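Long-range contacts in uncharacterized protein (Vibrio parahaemolyticus, PDB 1ZBP), which is of unknown function but belongs to the ImpE family and may be related to type VI secretion: residues A[13-17]-A[40-44]; A[28-34]-A[56-61]. All blocks are in the same frame, centred on the assembly; numbering follows the deposited sequence.

Contact 1. Residues A[13-17]-A[40-44]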
loop_
_atom_site.group_PDB
_atom_site.type_symbol
_atom_site.label_atom_id
_atom_site.label_comp_id
_atom_site.label_asym_id
_atom_site.label_seq_id
_atom_site.Cartn_x
_atom_site.Cartn_y
_atom_site.Cartn_z
ATOM N N LEU A 13 -6.673 7.301 16.488
ATOM C CA LEU A 13 -6.728 5.877 16.183
ATOM C C LEU A 13 -6.617 5.019 17.436
ATOM O O LEU A 13 -7.421 4.114 17.637
ATOM C CB LEU A 13 -5.613 5.497 15.199
ATOM C CG LEU A 13 -5.716 4.098 14.571
ATOM C CD1 LEU A 13 -6.989 4.002 13.742
ATOM C CD2 LEU A 13 -4.503 3.830 13.699
ATOM N N GLN A 14 -5.631 5.298 18.281
ATOM C CA GLN A 14 -5.463 4.518 19.499
ATOM C C GLN A 14 -6.725 4.554 20.360
ATOM O O GLN A 14 -7.209 3.511 20.804
ATOM C CB GLN A 14 -4.268 5.030 20.300
ATOM C CG GLN A 14 -2.955 4.974 19.540
ATOM C CD GLN A 14 -2.724 3.632 18.872
ATOM O OE1 GLN A 14 -3.351 3.316 17.858
ATOM N NE2 GLN A 14 -1.832 2.827 19.444
ATOM N N GLN A 15 -7.260 5.753 20.589
ATOM C CA GLN A 15 -8.471 5.916 21.393
ATOM C C GLN A 15 -9.652 5.157 20.791
ATOM O O GLN A 15 -10.418 4.517 21.509
ATOM C CB GLN A 15 -8.827 7.409 21.532
ATOM C CG GLN A 15 -10.239 7.682 22.079
ATOM C CD GLN A 15 -10.551 9.170 22.241
ATOM O OE1 GLN A 15 -10.284 9.975 21.348
ATOM N NE2 GLN A 15 -11.143 9.532 23.377
ATOM N N ALA A 16 -9.792 5.237 19.471
ATOM C CA ALA A 16 -10.880 4.563 18.764
ATOM C C ALA A 16 -10.847 3.056 19.014
ATOM O O ALA A 16 -11.897 2.412 19.081
ATOM C CB ALA A 16 -10.793 4.852 17.265
ATOM N N LEU A 17 -9.643 2.502 19.156
ATOM C CA LEU A 17 -9.475 1.076 19.412
ATOM C C LEU A 17 -9.947 0.716 20.821
ATOM O O LEU A 17 -10.628 -0.294 21.019
ATOM C CB LEU A 17 -8.006 0.672 19.224
ATOM C CG LEU A 17 -7.459 0.730 17.790
ATOM C CD1 LEU A 17 -5.962 0.436 17.783
ATOM C CD2 LEU A 17 -8.206 -0.275 16.922
ATOM N N LEU A 40 -9.867 -1.209 11.972
ATOM C CA LEU A 40 -8.984 -0.249 12.625
ATOM C C LEU A 40 -7.693 -0.897 13.121
ATOM O O LEU A 40 -6.746 -0.205 13.510
ATOM C CB LEU A 40 -9.721 0.444 13.779
ATOM C CG LEU A 40 -11.069 1.091 13.390
ATOM C CD1 LEU A 40 -11.673 1.812 14.587
ATOM C CD2 LEU A 40 -10.869 2.061 12.230
ATOM N N LEU A 41 -7.652 -2.225 13.113
ATOM C CA LEU A 41 -6.451 -2.953 13.532
ATOM C C LEU A 41 -5.467 -3.040 12.363
ATOM O O LEU A 41 -4.245 -2.998 12.549
ATOM C CB LEU A 41 -6.820 -4.361 14.006
ATOM C CG LEU A 41 -7.261 -4.445 15.473
ATOM C CD1 LEU A 41 -7.783 -5.841 15.774
ATOM C CD2 LEU A 41 -6.085 -4.103 16.391
ATOM N N CYS A 42 -6.009 -3.166 11.155
ATOM C CA CYS A 42 -5.169 -3.235 9.965
ATOM C C CYS A 42 -4.541 -1.865 9.693
ATOM O O CYS A 42 -3.385 -1.774 9.270
ATOM C CB CYS A 42 -5.989 -3.701 8.765
ATOM S SG CYS A 42 -6.539 -5.403 8.942
ATOM N N ILE A 43 -5.303 -0.805 9.953
ATOM C CA ILE A 43 -4.809 0.547 9.758
ATOM C C ILE A 43 -3.651 0.814 10.725
ATOM O O ILE A 43 -2.676 1.479 10.375
ATOM C CB ILE A 43 -5.923 1.594 10.002
ATOM C CG1 ILE A 43 -7.060 1.398 9.004
ATOM C CG2 ILE A 43 -5.356 3.001 9.849
ATOM C CD1 ILE A 43 -8.228 2.322 9.229
ATOM N N ASP A 44 -3.758 0.283 11.940
ATOM C CA ASP A 44 -2.723 0.475 12.947
ATOM C C ASP A 44 -1.490 -0.345 12.609
ATOM O O ASP A 44 -0.386 -0.060 13.084
ATOM C CB ASP A 44 -3.250 0.067 14.322
ATOM C CG ASP A 44 -2.213 0.228 15.419
ATOM O OD1 ASP A 44 -1.257 -0.578 15.472
ATOM O OD2 ASP A 44 -2.353 1.166 16.231
#

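Contact 2. Residues A[28-34]-A[56-61]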
loop_
_atom_site.group_PDB
_atom_site.type_symbol
_atom_site.label_atom_id
_atom_site.label_comp_id
_atom_site.label_asym_id
_atom_site.label_seq_id
_atom_site.Cartn_x
_atom_site.Cartn_y
_atom_site.Cartn_z
ATOM N N PRO A 28 -19.851 -9.211 23.526
ATOM C CA PRO A 28 -18.920 -10.085 22.801
ATOM C C PRO A 28 -19.527 -10.874 21.649
ATOM O O PRO A 28 -18.806 -11.448 20.837
ATOM C CB PRO A 28 -18.379 -10.997 23.902
ATOM C CG PRO A 28 -19.558 -11.137 24.812
ATOM C CD PRO A 28 -20.057 -9.707 24.899
ATOM N N LYS A 29 -20.851 -10.903 21.581
ATOM C CA LYS A 29 -21.527 -11.634 20.524
ATOM C C LYS A 29 -22.008 -10.702 19.421
ATOM O O LYS A 29 -22.954 -11.026 18.699
ATOM C CB LYS A 29 -22.709 -12.427 21.096
ATOM C CG LYS A 29 -22.317 -13.475 22.145
ATOM C CD LYS A 29 -21.380 -14.541 21.573
ATOM C CE LYS A 29 -20.981 -15.556 22.643
ATOM N NZ LYS A 29 -20.213 -16.716 22.106
ATOM N N ASP A 30 -21.358 -9.545 19.293
ATOM C CA ASP A 30 -21.727 -8.581 18.258
ATOM C C ASP A 30 -20.707 -8.593 17.118
ATOM O O ASP A 30 -19.528 -8.299 17.319
ATOM C CB ASP A 30 -21.826 -7.167 18.835
ATOM C CG ASP A 30 -22.557 -6.214 17.907
ATOM O OD1 ASP A 30 -22.147 -6.083 16.732
ATOM O OD2 ASP A 30 -23.553 -5.596 18.346
ATOM N N ALA A 31 -21.173 -8.934 15.921
ATOM C CA ALA A 31 -20.314 -9.002 14.743
ATOM C C ALA A 31 -19.792 -7.627 14.315
ATOM O O ALA A 31 -18.578 -7.442 14.162
ATOM C CB ALA A 31 -21.067 -9.658 13.590
ATOM N N SER A 32 -20.709 -6.674 14.131
ATOM C CA SER A 32 -20.369 -5.308 13.719
ATOM C C SER A 32 -19.243 -4.684 14.538
ATOM O O SER A 32 -18.372 -4.018 13.987
ATOM C CB SER A 32 -21.602 -4.397 13.804
ATOM O OG SER A 32 -22.621 -4.805 12.907
ATOM N N LEU A 33 -19.266 -4.887 15.853
ATOM C CA LEU A 33 -18.228 -4.329 16.707
ATOM C C LEU A 33 -16.892 -5.011 16.445
ATOM O O LEU A 33 -15.886 -4.338 16.230
ATOM C CB LEU A 33 -18.607 -4.462 18.188
ATOM C CG LEU A 33 -19.643 -3.462 18.725
ATOM C CD1 LEU A 33 -20.033 -3.818 20.161
ATOM C CD2 LEU A 33 -19.060 -2.054 18.673
ATOM N N ARG A 34 -16.878 -6.342 16.458
ATOM C CA ARG A 34 -15.640 -7.081 16.215
ATOM C C ARG A 34 -15.087 -6.734 14.830
ATOM O O ARG A 34 -13.884 -6.515 14.670
ATOM C CB ARG A 34 -15.885 -8.592 16.342
ATOM C CG ARG A 34 -16.031 -9.080 17.779
ATOM C CD ARG A 34 -16.382 -10.563 17.831
ATOM N NE ARG A 34 -16.493 -11.080 19.198
ATOM C CZ ARG A 34 -15.462 -11.433 19.963
ATOM N NH1 ARG A 34 -15.666 -11.890 21.195
ATOM N NH2 ARG A 34 -14.226 -11.344 19.497
ATOM N N GLN A 56 -11.306 -15.633 15.158
ATOM C CA GLN A 56 -12.408 -15.747 16.104
ATOM C C GLN A 56 -13.768 -15.450 15.490
ATOM O O GLN A 56 -14.728 -16.184 15.722
ATOM C CB GLN A 56 -12.160 -14.847 17.305
ATOM C CG GLN A 56 -10.985 -15.325 18.122
ATOM C CD GLN A 56 -10.926 -14.715 19.500
ATOM O OE1 GLN A 56 -10.748 -13.505 19.662
ATOM N NE2 GLN A 56 -11.088 -15.558 20.514
ATOM N N SER A 57 -13.847 -14.382 14.704
ATOM C CA SER A 57 -15.098 -14.021 14.046
ATOM C C SER A 57 -15.604 -15.139 13.124
ATOM O O SER A 57 -16.809 -15.262 12.888
ATOM C CB SER A 57 -14.927 -12.720 13.247
ATOM O OG SER A 57 -14.887 -11.596 14.112
ATOM N N ILE A 58 -14.688 -15.953 12.607
ATOM C CA ILE A 58 -15.074 -17.053 11.727
ATOM C C ILE A 58 -15.791 -18.105 12.549
ATOM O O ILE A 58 -16.807 -18.657 12.118
ATOM C CB ILE A 58 -13.841 -17.675 11.042
ATOM C CG1 ILE A 58 -13.366 -16.737 9.929
ATOM C CG2 ILE A 58 -14.165 -19.068 10.500
ATOM C CD1 ILE A 58 -12.057 -17.144 9.302
ATOM N N LYS A 59 -15.264 -18.372 13.741
ATOM C CA LYS A 59 -15.865 -19.358 14.635
ATOM C C LYS A 59 -17.218 -18.877 15.117
ATOM O O LYS A 59 -18.190 -19.635 15.132
ATOM C CB LYS A 59 -14.992 -19.603 15.861
ATOM C CG LYS A 59 -13.688 -20.281 15.568
ATOM C CD LYS A 59 -12.955 -20.573 16.848
ATOM C CE LYS A 59 -11.638 -21.243 16.557
ATOM N NZ LYS A 59 -10.946 -21.626 17.816
ATOM N N LEU A 60 -17.271 -17.607 15.504
ATOM C CA LEU A 60 -18.488 -17.018 16.029
ATOM C C LEU A 60 -19.541 -16.703 15.004
ATOM O O LEU A 60 -20.733 -16.806 15.286
ATOM C CB LEU A 60 -18.153 -15.744 16.796
ATOM C CG LEU A 60 -17.310 -15.845 18.066
ATOM C CD1 LEU A 60 -17.264 -14.459 18.693
ATOM C CD2 LEU A 60 -17.914 -16.852 19.043
ATOM N N PHE A 61 -19.095 -16.317 13.810
ATOM C CA PHE A 61 -20.005 -15.918 12.727
ATOM C C PHE A 61 -19.583 -16.526 11.384
ATOM O O PHE A 61 -19.331 -15.802 10.413
ATOM C CB PHE A 61 -20.008 -14.384 12.622
ATOM C CG PHE A 61 -20.121 -13.678 13.958
ATOM C CD1 PHE A 61 -21.351 -13.559 14.604
ATOM C CD2 PHE A 61 -18.992 -13.145 14.573
ATOM C CE1 PHE A 61 -21.452 -12.915 15.835
ATOM C CE2 PHE A 61 -19.085 -12.501 15.803
ATOM C CZ PHE A 61 -20.320 -12.384 16.440
#

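Contact 1. Residues A[13-17]-A[40-44]
Leu17 lays its CD2 branch against the root of Leu40, 3.6 Å from Leu40 CB, and the two leucines run past one another in opposite senses. Leu17 CD2 also comes within 4.4 Å of Leu41 CD2, while Leu17 CD1 turns to the carboxylate of Asp44. One turn earlier, Leu13 CD2 reaches Ile43 CG2 at 4.0 Å and the CA of Asp44 at 3.9 Å. Alongside, Ala16 CB meets Leu40 CD1 at 4.1 Å. Helices 13-25 and 31-44 thus pack as an antiparallel helical hairpin, their short segments running at 147° with axes 10.4 Å apart, a spacing filled by leucine branches and the small alanine. Asp44 lies over Leu13, its CB 4.0 Å from Leu13 CD2. With chi1 at 179° its CG points directly away from the backbone N, which carries the carboxylate across to helix 13-25, where it lies nearly coplanar with the side-chain amide of Gln14. Beyond the pair, Leu41 packs on helix 47-60, Leu40 touches Trp4 of helix 4-7, and Lys219 of helix 216-219 donates a hydrogen bond to Asp44 O.

Contact 2. Residues A[28-34]-A[56-61]
Ala31 and Phe61 make the aromatic part of this contact. The CB of Ala31 stands over the middle of the Phe61 ring, a CH-pi contact 3.8 Å from the centroid and only 4° off the ring normal. Leu60 CB lies over the opposite face, offset toward the rim, so the ring lies between Ala31 of helix 31-44 and its own neighbour in the chain. At its edge, Phe61 CZ comes 3.7 Å from Lys29 O, and Arg34 CD approaches CE2. Phe61 is the first residue past helix 47-60 to leave helical angles; its CB points toward 28-34, and the ring meets the start of helix 31-44.

Van der Waals contacts with charged and polar side chains form a second group. Leu60 CD1 lies over one face of the Arg34 guanidinium, 3.5 Å from NE, and Leu60 CD2 meets Lys29 NZ, the lysine chain crossing at about a right angle. Arg34 CB also rests on Ser57 OG at 3.9 Å.

The polar bonds lie within 28-34 and shape the surface that 56-61 packs on. The Arg34 chain is extended from CG to NE, and the turn at its last torsion (chi4 -80°) sets the guanidinium against Pro28 O. It grips that oxygen side-on, through Arg34 NE (2.9 Å, 161° at the hydrogen) and NH1 (3.2 Å); NH1 uses a lone pair in the carbonyl plane, whereas NE is tilted from it. The oxygen lies in the guanidinium plane, and this double grip would limit rotation of the group under Leu60. Asp30 is the N-cap of helix 31-44, its OD1 accepting from Leu33 N from above the carboxylate plane.

The contact lies at the surface, where the start of helix 31-44 meets the end of helix 47-60; Leu33 faces helix 13-25 and Ile58 faces helix 65-84, placing the pair between those two helices of the helical N-terminal region.

How the contacts relate
From the N terminus, the chain enters contact 1 on helix 13-25, turns through the loop that holds the start of contact 2, and runs along helix 31-44 to 40-44, where contact 1 closes. Helix 47-60 then returns to 56-61 and closes contact 2. The two loops therefore cross, their segments alternating, with 22 and 21 mostly helical residues between their ends. Helix 31-44 serves both, using its beginning in contact 2 and its end in contact 1. Their centres are 18 Å apart and nearest atoms about 6 Å, without touching. Together they join three successive antiparallel helices side by side, contact 1 being buried and contact 2 at the surface.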